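PDB 4M7O: iron-binding protein from Staphylococcus epidermidis, which is probably the solute-binding component of an ABC-type iron uptake system, capturing an iron compound outside the membrane. Local coordinates for residues D148-S153 and D270-I275; E73-A78 and G94-S99. All blocks are in the same frame, centred on the assembly; numbering follows the deposited sequence.

Interaction 1: residues D148-S153 and D270-I275; sequences DKIINS and DLRDDI
R272, on the C-terminal helix 264-275, reaches across to S153 at the end of the long helix 133-152. The latter is the interlobe helix expected of a class III periplasmic binding protein, whose two lobes are bridged by a single long helix. The backbones come nearest at I150 and R272, whose CA atoms lie 7.7 Å apart, but the meeting of their side chains is slight: I150 CG2 lies 4.2 Å from R272 CB, and the two side chains pass at a slant. The denser packing lies beneath. I150 also rests on L268 and K269, one turn earlier on helix 264-275, I151 joins it on L268, and L271 and I275 face inward onto helix 181-188 and strand 216-219.

The outer side of the contact is polar and more open, R272 and S153 both being partly exposed. Here R272 CG lies anti to the backbone N (chi1 -179°), which sends the side chain over to the other helix, and a bend at chi2 brings the guanidinium edge against the backbone of S153. NE makes weak bonds to S153 O and, at 3.1 Å, to S153 OG. At the other end of the head group, NH2 forms a salt bridge with D273 OD1 at 3.1 Å, a weak hydrogen bond by its geometry. P155 and L189 pack against the R272 side chain, and these modest contacts together probably limit how the guanidinium can turn. The straightest bond of the contact is that from R272 NH1 to S153 O, 3.1 Å long with an angle of 164° at the hydrogen; the oxygen lies almost in the guanidinium plane, whereas NH1 stands 39° above the plane of the carbonyl.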
loop_
_atom_site.group_PDB
_atom_site.type_symbol
_atom_site.label_atom_id
_atom_site.label_comp_id
_atom_site.label_asym_id
_atom_site.label_seq_id
_atom_site.Cartn_x
_atom_site.Cartn_y
_atom_site.Cartn_z
ATOM N N ASP A 148 3.719 10.293 12.952
ATOM C CA ASP A 148 3.438 10.641 14.345
ATOM C C ASP A 148 2.578 11.890 14.463
ATOM O O ASP A 148 1.798 12.030 15.404
ATOM C CB ASP A 148 4.739 10.832 15.134
ATOM C CG ASP A 148 5.559 9.556 15.226
ATOM O OD1 ASP A 148 5.054 8.484 14.813
ATOM O OD2 ASP A 148 6.709 9.625 15.717
ATOM N N LYS A 149 2.728 12.799 13.505
ATOM C CA LYS A 149 1.886 13.986 13.446
ATOM C C LYS A 149 0.414 13.616 13.216
ATOM O O LYS A 149 -0.463 14.138 13.895
ATOM C CB LYS A 149 2.390 14.914 12.346
ATOM C CG LYS A 149 1.784 16.297 12.348
ATOM C CD LYS A 149 2.560 17.219 11.415
ATOM N N ILE A 150 0.144 12.712 12.272
ATOM C CA ILE A 150 -1.229 12.249 12.030
ATOM C C ILE A 150 -1.803 11.484 13.237
ATOM O O ILE A 150 -2.940 11.732 13.663
ATOM C CB ILE A 150 -1.337 11.350 10.763
ATOM C CG1 ILE A 150 -0.763 12.052 9.530
ATOM C CG2 ILE A 150 -2.789 10.938 10.511
ATOM C CD1 ILE A 150 -1.292 13.451 9.291
ATOM N N ILE A 151 -1.017 10.549 13.771
ATOM C CA ILE A 151 -1.391 9.819 14.980
ATOM C C ILE A 151 -1.724 10.785 16.103
ATOM O O ILE A 151 -2.721 10.613 16.805
ATOM C CB ILE A 151 -0.260 8.872 15.441
ATOM C CG1 ILE A 151 -0.039 7.763 14.405
ATOM C CG2 ILE A 151 -0.568 8.286 16.812
ATOM C CD1 ILE A 151 1.087 6.818 14.756
ATOM N N ASN A 152 -0.899 11.811 16.270
ATOM C CA ASN A 152 -1.152 12.801 17.314
ATOM C C ASN A 152 -2.320 13.747 17.028
ATOM O O ASN A 152 -2.774 14.452 17.913
ATOM C CB ASN A 152 0.114 13.596 17.641
ATOM C CG ASN A 152 0.986 12.895 18.656
ATOM O OD1 ASN A 152 0.731 12.971 19.859
ATOM N ND2 ASN A 152 2.016 12.206 18.185
ATOM N N SER A 153 -2.814 13.752 15.798
ATOM C CA SER A 153 -3.937 14.615 15.455
ATOM C C SER A 153 -5.266 13.959 15.806
ATOM O O SER A 153 -6.320 14.559 15.620
ATOM C CB SER A 153 -3.919 14.929 13.964
ATOM O OG SER A 153 -4.194 13.756 13.220
ATOM N N ASP A 270 -5.775 10.097 5.289
ATOM C CA ASP A 270 -7.046 9.877 4.603
ATOM C C ASP A 270 -7.955 9.034 5.473
ATOM O O ASP A 270 -9.111 9.379 5.693
ATOM C CB ASP A 270 -6.827 9.181 3.257
ATOM C CG ASP A 270 -6.273 10.118 2.204
ATOM O OD1 ASP A 270 -6.236 11.340 2.463
ATOM O OD2 ASP A 270 -5.889 9.638 1.112
ATOM N N LEU A 271 -7.404 7.930 5.966
ATOM C CA LEU A 271 -8.121 7.011 6.843
ATOM C C LEU A 271 -8.576 7.714 8.121
ATOM O O LEU A 271 -9.687 7.486 8.606
ATOM C CB LEU A 271 -7.235 5.805 7.176
ATOM C CG LEU A 271 -7.950 4.460 7.310
ATOM C CD1 LEU A 271 -8.707 4.144 6.034
ATOM C CD2 LEU A 271 -6.949 3.359 7.615
ATOM N N ARG A 272 -7.726 8.587 8.653
ATOM C CA ARG A 272 -8.061 9.352 9.849
ATOM C C ARG A 272 -9.296 10.232 9.639
ATOM O O ARG A 272 -10.196 10.277 10.486
ATOM C CB ARG A 272 -6.873 10.225 10.266
ATOM C CG ARG A 272 -7.137 11.037 11.529
ATOM C CD ARG A 272 -6.770 12.489 11.341
ATOM N NE ARG A 272 -7.195 13.291 12.486
ATOM C CZ ARG A 272 -8.415 13.802 12.625
ATOM N NH1 ARG A 272 -8.722 14.518 13.699
ATOM N NH2 ARG A 272 -9.329 13.597 11.683
ATOM N N ASP A 273 -9.340 10.923 8.505
ATOM C CA ASP A 273 -10.425 11.854 8.224
ATOM C C ASP A 273 -11.734 11.137 7.878
ATOM O O ASP A 273 -12.784 11.772 7.823
ATOM C CB ASP A 273 -10.029 12.846 7.112
ATOM C CG ASP A 273 -8.862 13.767 7.513
ATOM O OD1 ASP A 273 -8.524 13.851 8.716
ATOM O OD2 ASP A 273 -8.285 14.422 6.613
ATOM N N ASP A 274 -11.678 9.822 7.646
ATOM C CA ASP A 274 -12.894 9.027 7.435
ATOM C C ASP A 274 -13.440 8.484 8.757
ATOM O O ASP A 274 -14.630 8.198 8.888
ATOM C CB ASP A 274 -12.636 7.869 6.467
ATOM C CG ASP A 274 -12.505 8.328 5.020
ATOM O OD1 ASP A 274 -12.918 9.461 4.708
ATOM O OD2 ASP A 274 -12.000 7.546 4.189
ATOM N N ILE A 275 -12.552 8.359 9.736
ATOM C CA ILE A 275 -12.897 7.805 11.036
ATOM C C ILE A 275 -13.288 8.934 11.988
ATOM O O ILE A 275 -14.208 8.801 12.796
ATOM C CB ILE A 275 -11.702 7.012 11.604
ATOM C CG1 ILE A 275 -11.419 5.797 10.716
ATOM C CG2 ILE A 275 -11.970 6.558 13.023
ATOM C CD1 ILE A 275 -10.139 5.080 11.060
#

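Interaction 2: residues E73-A78 and G94-S99; sequences EELIKA and GKVLKS
L75 of helix 72-77 directs one branch, CD1, at two consecutive side chains of helix 94-102. That methyl lies 4.1 Å from V96 CG1 and the same distance from L97 CD2, and the two partners approach it from directions roughly at right angles to each other. The orientations differ as well. L75 and L97 run nearly perpendicular, so a methyl of one leucine meets a methyl of the other without the side chains lying alongside; V96 is set at a slant to L75 and offers one methyl.

Each partner arrives by its own route. The CB of V96 already faces helix 72-77, and CG1, anti to the backbone N (chi1 178°), is carried toward L75, while CG2 remains 6.3 Å from L75 CD1. L97 starts out less directly, its CB not aimed at the other helix. With chi1 at -63° its side chain swings round and the methyl CD2 closes in, CD1, the extended branch, standing 6.4 Å from L75 CD1.

The helices are not in close backbone contact, the nearest CA atoms, those of L75 and L97, being 8.9 Å apart, and the touch is purely apolar. Other side chains complete the buried cluster: L70 packs on both V96 and L97, F65 of strand 63-65 on L75, and V107 and Y109 of strand 106-110 on L97. F65 and Y109 thus bring in the two outermost strands of the parallel sheet. Two helices, one leading into strand 82-86 and the other leaving it for strand 106-110, packed together through aliphatic residues against a sheet of order 3-2-1-4-5, are the layered alpha/beta arrangement of a Rossmann-like lobe, consistent with a class III binding protein.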
loop_
_atom_site.group_PDB
_atom_site.type_symbol
_atom_site.label_atom_id
_atom_site.label_comp_id
_atom_site.label_asym_id
_atom_site.label_seq_id
_atom_site.Cartn_x
_atom_site.Cartn_y
_atom_site.Cartn_z
ATOM N N GLU A 73 13.769 -9.101 -23.654
ATOM C CA GLU A 73 14.818 -8.554 -24.502
ATOM C C GLU A 73 15.040 -7.071 -24.227
ATOM O O GLU A 73 16.170 -6.587 -24.286
ATOM C CB GLU A 73 14.505 -8.795 -25.977
ATOM C CG GLU A 73 14.672 -10.243 -26.396
ATOM C CD GLU A 73 16.111 -10.721 -26.274
ATOM O OE1 GLU A 73 17.029 -9.902 -26.488
ATOM O OE2 GLU A 73 16.324 -11.914 -25.962
ATOM N N GLU A 74 13.961 -6.361 -23.911
ATOM C CA GLU A 74 14.037 -4.927 -23.681
ATOM C C GLU A 74 14.711 -4.655 -22.345
ATOM O O GLU A 74 15.374 -3.626 -22.168
ATOM C CB GLU A 74 12.635 -4.307 -23.719
ATOM C CG GLU A 74 12.541 -2.973 -24.457
ATOM C CD GLU A 74 12.736 -3.094 -25.970
ATOM O OE1 GLU A 74 12.926 -4.219 -26.483
ATOM O OE2 GLU A 74 12.694 -2.050 -26.658
ATOM N N LEU A 75 14.545 -5.592 -21.416
ATOM C CA LEU A 75 15.181 -5.511 -20.104
ATOM C C LEU A 75 16.697 -5.695 -20.247
ATOM O O LEU A 75 17.478 -4.941 -19.674
ATOM C CB LEU A 75 14.599 -6.568 -19.157
ATOM C CG LEU A 75 13.237 -6.326 -18.479
ATOM C CD1 LEU A 75 12.767 -7.586 -17.760
ATOM C CD2 LEU A 75 13.320 -5.190 -17.489
ATOM N N ILE A 76 17.101 -6.695 -21.018
ATOM C CA ILE A 76 18.518 -6.948 -21.284
ATOM C C ILE A 76 19.143 -5.758 -21.994
ATOM O O ILE A 76 20.270 -5.353 -21.693
ATOM C CB ILE A 76 18.694 -8.217 -22.158
ATOM C CG1 ILE A 76 18.231 -9.455 -21.386
ATOM C CG2 ILE A 76 20.142 -8.380 -22.629
ATOM C CD1 ILE A 76 18.290 -10.737 -22.185
ATOM N N LYS A 77 18.392 -5.204 -22.938
ATOM C CA LYS A 77 18.854 -4.118 -23.794
ATOM C C LYS A 77 19.133 -2.869 -22.958
ATOM O O LYS A 77 20.012 -2.078 -23.282
ATOM C CB LYS A 77 17.765 -3.855 -24.835
ATOM C CG LYS A 77 18.096 -2.892 -25.950
ATOM C CD LYS A 77 16.854 -2.716 -26.833
ATOM C CE LYS A 77 16.681 -1.282 -27.322
ATOM N NZ LYS A 77 17.006 -1.127 -28.765
ATOM N N ALA A 78 18.404 -2.722 -21.855
ATOM C CA ALA A 78 18.552 -1.560 -20.985
ATOM C C ALA A 78 19.818 -1.669 -20.142
ATOM O O ALA A 78 20.231 -0.695 -19.483
ATOM C CB ALA A 78 17.335 -1.417 -20.078
ATOM N N GLY A 94 8.479 -12.823 -11.834
ATOM C CA GLY A 94 9.519 -13.796 -11.540
ATOM C C GLY A 94 9.884 -14.654 -12.725
ATOM O O GLY A 94 11.058 -14.964 -12.926
ATOM N N LYS A 95 8.867 -15.021 -13.508
ATOM C CA LYS A 95 9.015 -15.888 -14.667
ATOM C C LYS A 95 10.030 -15.325 -15.649
ATOM O O LYS A 95 10.775 -16.071 -16.287
ATOM C CB LYS A 95 7.668 -16.037 -15.384
ATOM C CG LYS A 95 6.516 -16.575 -14.535
ATOM C CD LYS A 95 5.205 -16.509 -15.322
ATOM C CE LYS A 95 4.006 -16.941 -14.495
ATOM N NZ LYS A 95 4.008 -18.394 -14.160
ATOM N N VAL A 96 10.043 -14.002 -15.776
ATOM C CA VAL A 96 10.924 -13.331 -16.724
ATOM C C VAL A 96 12.241 -12.917 -16.065
ATOM O O VAL A 96 13.308 -13.071 -16.652
ATOM C CB VAL A 96 10.221 -12.098 -17.348
ATOM C CG1 VAL A 96 11.150 -11.361 -18.312
ATOM C CG2 VAL A 96 8.918 -12.519 -18.044
ATOM N N LEU A 97 12.167 -12.404 -14.839
ATOM C CA LEU A 97 13.365 -11.925 -14.152
ATOM C C LEU A 97 14.394 -13.023 -13.892
ATOM O O LEU A 97 15.577 -12.733 -13.797
ATOM C CB LEU A 97 13.007 -11.207 -12.846
ATOM C CG LEU A 97 12.161 -9.945 -13.033
ATOM C CD1 LEU A 97 11.714 -9.380 -11.689
ATOM C CD2 LEU A 97 12.911 -8.882 -13.846
ATOM N N LYS A 98 13.944 -14.273 -13.767
ATOM C CA LYS A 98 14.853 -15.397 -13.559
ATOM C C LYS A 98 15.917 -15.444 -14.649
ATOM O O LYS A 98 17.067 -15.786 -14.386
ATOM C CB LYS A 98 14.090 -16.725 -13.518
ATOM C CG LYS A 98 13.395 -16.997 -12.196
ATOM N N SER A 99 15.524 -15.092 -15.869
ATOM C CA SER A 99 16.458 -14.992 -16.984
ATOM C C SER A 99 17.517 -13.917 -16.746
ATOM O O SER A 99 18.701 -14.163 -16.941
ATOM C CB SER A 99 15.707 -14.703 -18.282
ATOM O OG SER A 99 14.913 -15.811 -18.659
#

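Overall arrangement
From the N terminus, the chain first builds the parallel sheet of one lobe, and interaction 2 falls within this stage: it closes a short loop of 15 residues that contains strand 82-86, joining neighbouring helices of the same lobe. The chain then completes strand 106-110, passes through helix 116-129 and follows the long helix 133-152. Interaction 1 opens at the end of that helix and, after 116 intervening residues that form the mixed sheet of the other lobe, joins it to the C-terminal helix 264-275. The two loops follow in series, neither nested nor crossed. The centres of interactions 1 and 2 are about 41 Å apart, on opposite sides of the chain's centre.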